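Local coordinates for alpha-acetolactate decarboxylase (Bacillus subtilis subsp. subtilis str. 168, PDB 5XNE), which catalyses the decarboxylation of (2S)-2-acetolactate to (R)-acetoin and carbon dioxide, a step on the way from pyruvate to butane-2,3-diol, at residues L108-R113 against G157-A162. Sequence-based numbering, arbitrary orientation.
Sequences LFYAIR and GFLTPA
Tyr110 and Ile112 pair with Leu159 and Gly157 through four backbone hydrogen bonds, and the strand axes, 4.6 Å apart at closest and 149° between their directions, define an antiparallel ladder. Tyr110 N donates to Leu159 O at 3.1 Å, while Leu159 N returns a bond to Tyr110 O. Phe158 CA lies 3.2 Å from Tyr110 O in a CA-H...O contact, and the same oxygen lies at the edge of the Phe158 ring. Between the two bonded pairs, Ala111 faces Phe158 as a non-hydrogen-bonded pair, its CB 3.8 Å from Phe158 CE1; Phe33 meets the same ring edge-to-face. On the other face, Tyr110 and Leu159 run side by side, Tyr110 CD1 to Leu159 CD2 at 3.9 Å, and the phenol OH bonds to Ser105 O. Where the ladder ends, Pro161 CD sits over the centre of the Phe109 ring, 3.7 Å from its centroid and 9° off the normal, a clear CH-pi contact. Phe109 reaches it with CG beside its backbone N (chi1 -67°), and CE2 also touches Thr160 CG2. Replacing Phe109 by alanine would probably deprive Pro161 of its aromatic platform and open a gap beside Thr160. The ladder is the central pairing of a local antiparallel run, 195-208, 109-115, 151-160 and 171-178, whose last strand carries His173 and His175, zinc ligands together with His186.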
ATOM      1  N   LEU B 108      -5.968 -10.619  -1.464  1.00  8.01           N
ATOM      2  CA  LEU B 108      -4.766 -10.940  -0.700  1.00  8.35           C
ATOM      3  C   LEU B 108      -3.541 -10.919  -1.595  1.00  7.46           C
ATOM      4  O   LEU B 108      -3.662 -10.852  -2.808  1.00  7.63           O
ATOM      5  CB  LEU B 108      -4.884 -12.310  -0.036  1.00  9.11           C
ATOM      6  CG  LEU B 108      -6.100 -12.497   0.867  1.00 10.72           C
ATOM      7  CD1 LEU B 108      -6.087 -13.928   1.423  1.00 11.23           C
ATOM      8  CD2 LEU B 108      -6.106 -11.468   1.979  1.00 13.80           C
ATOM      9  N   PHE B 109      -2.362 -10.964  -0.986  1.00  8.29           N
ATOM     10  CA  PHE B 109      -1.100 -11.039  -1.736  1.00  8.71           C
ATOM     11  C   PHE B 109      -0.630 -12.484  -1.842  1.00  8.87           C
ATOM     12  O   PHE B 109      -0.761 -13.244  -0.881  1.00  9.19           O
ATOM     13  CB  PHE B 109      -0.017 -10.206  -1.049  1.00  8.59           C
ATOM     14  CG  PHE B 109      -0.277  -8.721  -1.074  1.00  8.84           C
ATOM     15  CD1 PHE B 109      -1.185  -8.137  -0.190  1.00 12.40           C
ATOM     16  CD2 PHE B 109       0.403  -7.905  -1.970  1.00 10.56           C
ATOM     17  CE1 PHE B 109      -1.423  -6.758  -0.225  1.00 10.70           C
ATOM     18  CE2 PHE B 109       0.173  -6.528  -2.001  1.00 10.14           C
ATOM     19  CZ  PHE B 109      -0.735  -5.966  -1.128  1.00 10.49           C
ATOM     20  N   TYR B 110      -0.078 -12.868  -2.996  1.00  7.75           N
ATOM     21  CA  TYR B 110       0.470 -14.218  -3.154  1.00  7.28           C
ATOM     22  C   TYR B 110       1.841 -14.181  -3.800  1.00  8.44           C
ATOM     23  O   TYR B 110       2.099 -13.361  -4.680  1.00  9.98           O
ATOM     24  CB  TYR B 110      -0.448 -15.113  -4.009  1.00  9.18           C
ATOM     25  CG  TYR B 110      -1.847 -15.223  -3.469  1.00  9.78           C
ATOM     26  CD1 TYR B 110      -2.820 -14.305  -3.839  1.00 10.52           C
ATOM     27  CD2 TYR B 110      -2.186 -16.225  -2.569  1.00 10.82           C
ATOM     28  CE1 TYR B 110      -4.116 -14.384  -3.339  1.00 11.67           C
ATOM     29  CE2 TYR B 110      -3.478 -16.312  -2.059  1.00 12.86           C
ATOM     30  CZ  TYR B 110      -4.432 -15.384  -2.452  1.00 14.04           C
ATOM     31  OH  TYR B 110      -5.720 -15.458  -1.954  1.00 17.90           O
ATOM     32  N   ALA B 111       2.711 -15.080  -3.367  1.00  8.70           N
ATOM     33  CA  ALA B 111       3.915 -15.377  -4.124  1.00  7.36           C
ATOM     34  C   ALA B 111       3.619 -16.632  -4.920  1.00  8.97           C
ATOM     35  O   ALA B 111       2.905 -17.530  -4.443  1.00 10.72           O
ATOM     36  CB  ALA B 111       5.109 -15.582  -3.220  1.00  8.61           C
ATOM     37  N   ILE B 112       4.141 -16.698  -6.134  1.00  8.15           N
ATOM     38  CA  ILE B 112       3.860 -17.847  -6.980  1.00  9.52           C
ATOM     39  C   ILE B 112       5.101 -18.284  -7.738  1.00  8.26           C
ATOM     40  O   ILE B 112       5.892 -17.467  -8.216  1.00  7.46           O
ATOM     41  CB  ILE B 112       2.706 -17.544  -7.955  1.00 11.95           C
ATOM     42  CG1 ILE B 112       2.375 -18.769  -8.821  1.00 13.04           C
ATOM     43  CG2 ILE B 112       3.053 -16.386  -8.838  1.00 12.53           C
ATOM     44  CD1 ILE B 112       1.103 -18.586  -9.633  1.00 19.31           C
ATOM     45  N   ARG B 113       5.251 -19.604  -7.845  1.00 10.16           N
ATOM     46  CA  ARG B 113       6.398 -20.216  -8.474  1.00  9.52           C
ATOM     47  C   ARG B 113       5.951 -21.355  -9.375  1.00  8.84           C
ATOM     48  O   ARG B 113       5.126 -22.179  -8.982  1.00 11.80           O
ATOM     49  CB  ARG B 113       7.360 -20.723  -7.408  1.00 12.09           C
ATOM     50  CG  ARG B 113       8.602 -21.355  -7.926  1.00 14.69           C
ATOM     51  CD  ARG B 113       9.453 -21.773  -6.753  1.00 15.61           C
ATOM     52  NE  ARG B 113      10.568 -22.579  -7.199  1.00 16.48           N
ATOM     53  CZ  ARG B 113      11.600 -22.893  -6.432  1.00 14.41           C
ATOM     54  NH1 ARG B 113      11.663 -22.427  -5.187  1.00 11.96           N
ATOM     55  NH2 ARG B 113      12.569 -23.652  -6.924  1.00 17.67           N
ATOM     56  N   GLY B 157       7.210 -14.969  -9.083  1.00  7.58           N
ATOM     57  CA  GLY B 157       6.776 -13.595  -8.895  1.00  6.14           C
ATOM     58  C   GLY B 157       5.617 -13.508  -7.944  1.00  5.39           C
ATOM     59  O   GLY B 157       5.483 -14.324  -7.031  1.00  5.79           O
ATOM     60  N   PHE B 158       4.780 -12.493  -8.153  1.00  5.65           N
ATOM     61  CA  PHE B 158       3.739 -12.165  -7.191  1.00  6.68           C
ATOM     62  C   PHE B 158       2.423 -11.860  -7.872  1.00  6.93           C
ATOM     63  O   PHE B 158       2.387 -11.353  -8.995  1.00  6.96           O
ATOM     64  CB  PHE B 158       4.148 -10.958  -6.344  1.00  6.35           C
ATOM     65  CG  PHE B 158       5.366 -11.196  -5.497  1.00  4.61           C
ATOM     66  CD1 PHE B 158       5.253 -11.816  -4.261  1.00  6.66           C
ATOM     67  CD2 PHE B 158       6.621 -10.799  -5.936  1.00  7.53           C
ATOM     68  CE1 PHE B 158       6.366 -12.041  -3.473  1.00  7.40           C
ATOM     69  CE2 PHE B 158       7.747 -11.024  -5.150  1.00  7.52           C
ATOM     70  CZ  PHE B 158       7.616 -11.635  -3.913  1.00  7.19           C
ATOM     71  N   LEU B 159       1.342 -12.192  -7.173  1.00  6.64           N
ATOM     72  CA  LEU B 159       0.020 -11.665  -7.512  1.00  6.92           C
ATOM     73  C   LEU B 159      -0.328 -10.561  -6.528  1.00  7.50           C
ATOM     74  O   LEU B 159      -0.257 -10.743  -5.311  1.00  8.45           O
ATOM     75  CB  LEU B 159      -1.057 -12.751  -7.487  1.00 10.65           C
ATOM     76  CG  LEU B 159      -2.394 -12.224  -8.058  1.00 17.51           C
ATOM     77  CD1 LEU B 159      -2.549 -12.346  -9.598  1.00 14.97           C
ATOM     78  CD2 LEU B 159      -3.568 -12.810  -7.326  1.00 30.92           C
ATOM     79  N   THR B 160      -0.715  -9.411  -7.066  1.00  8.52           N
ATOM     80  CA  THR B 160      -0.980  -8.231  -6.258  1.00  9.06           C
ATOM     81  C   THR B 160      -2.415  -7.754  -6.462  1.00  8.17           C
ATOM     82  O   THR B 160      -2.864  -7.642  -7.600  1.00  9.15           O
ATOM     83  CB  THR B 160       0.008  -7.119  -6.620  1.00  9.29           C
ATOM     84  OG1 THR B 160       1.335  -7.552  -6.281  1.00  9.46           O
ATOM     85  CG2 THR B 160      -0.312  -5.833  -5.882  1.00  8.92           C
ATOM     86  N   PRO B 161      -3.144  -7.505  -5.358  1.00  6.68           N
ATOM     87  CA  PRO B 161      -4.514  -6.982  -5.460  1.00  7.78           C
ATOM     88  C   PRO B 161      -4.574  -5.623  -6.128  1.00 10.19           C
ATOM     89  O   PRO B 161      -3.615  -4.842  -6.038  1.00  9.04           O
ATOM     90  CB  PRO B 161      -4.965  -6.861  -3.991  1.00 10.26           C
ATOM     91  CG  PRO B 161      -4.077  -7.746  -3.228  1.00 12.51           C
ATOM     92  CD  PRO B 161      -2.746  -7.733  -3.962  1.00  8.12           C
ATOM     93  N   ALA B 162      -5.708  -5.319  -6.755  1.00 10.67           N
ATOM     94  CA  ALA B 162      -5.848  -4.056  -7.480  1.00  9.72           C
ATOM     95  C   ALA B 162      -5.620  -2.822  -6.598  1.00  9.69           C
ATOM     96  O   ALA B 162      -5.090  -1.822  -7.085  1.00 10.36           O
ATOM     97  CB  ALA B 162      -7.204  -3.972  -8.149  1.00 24.50           C
TER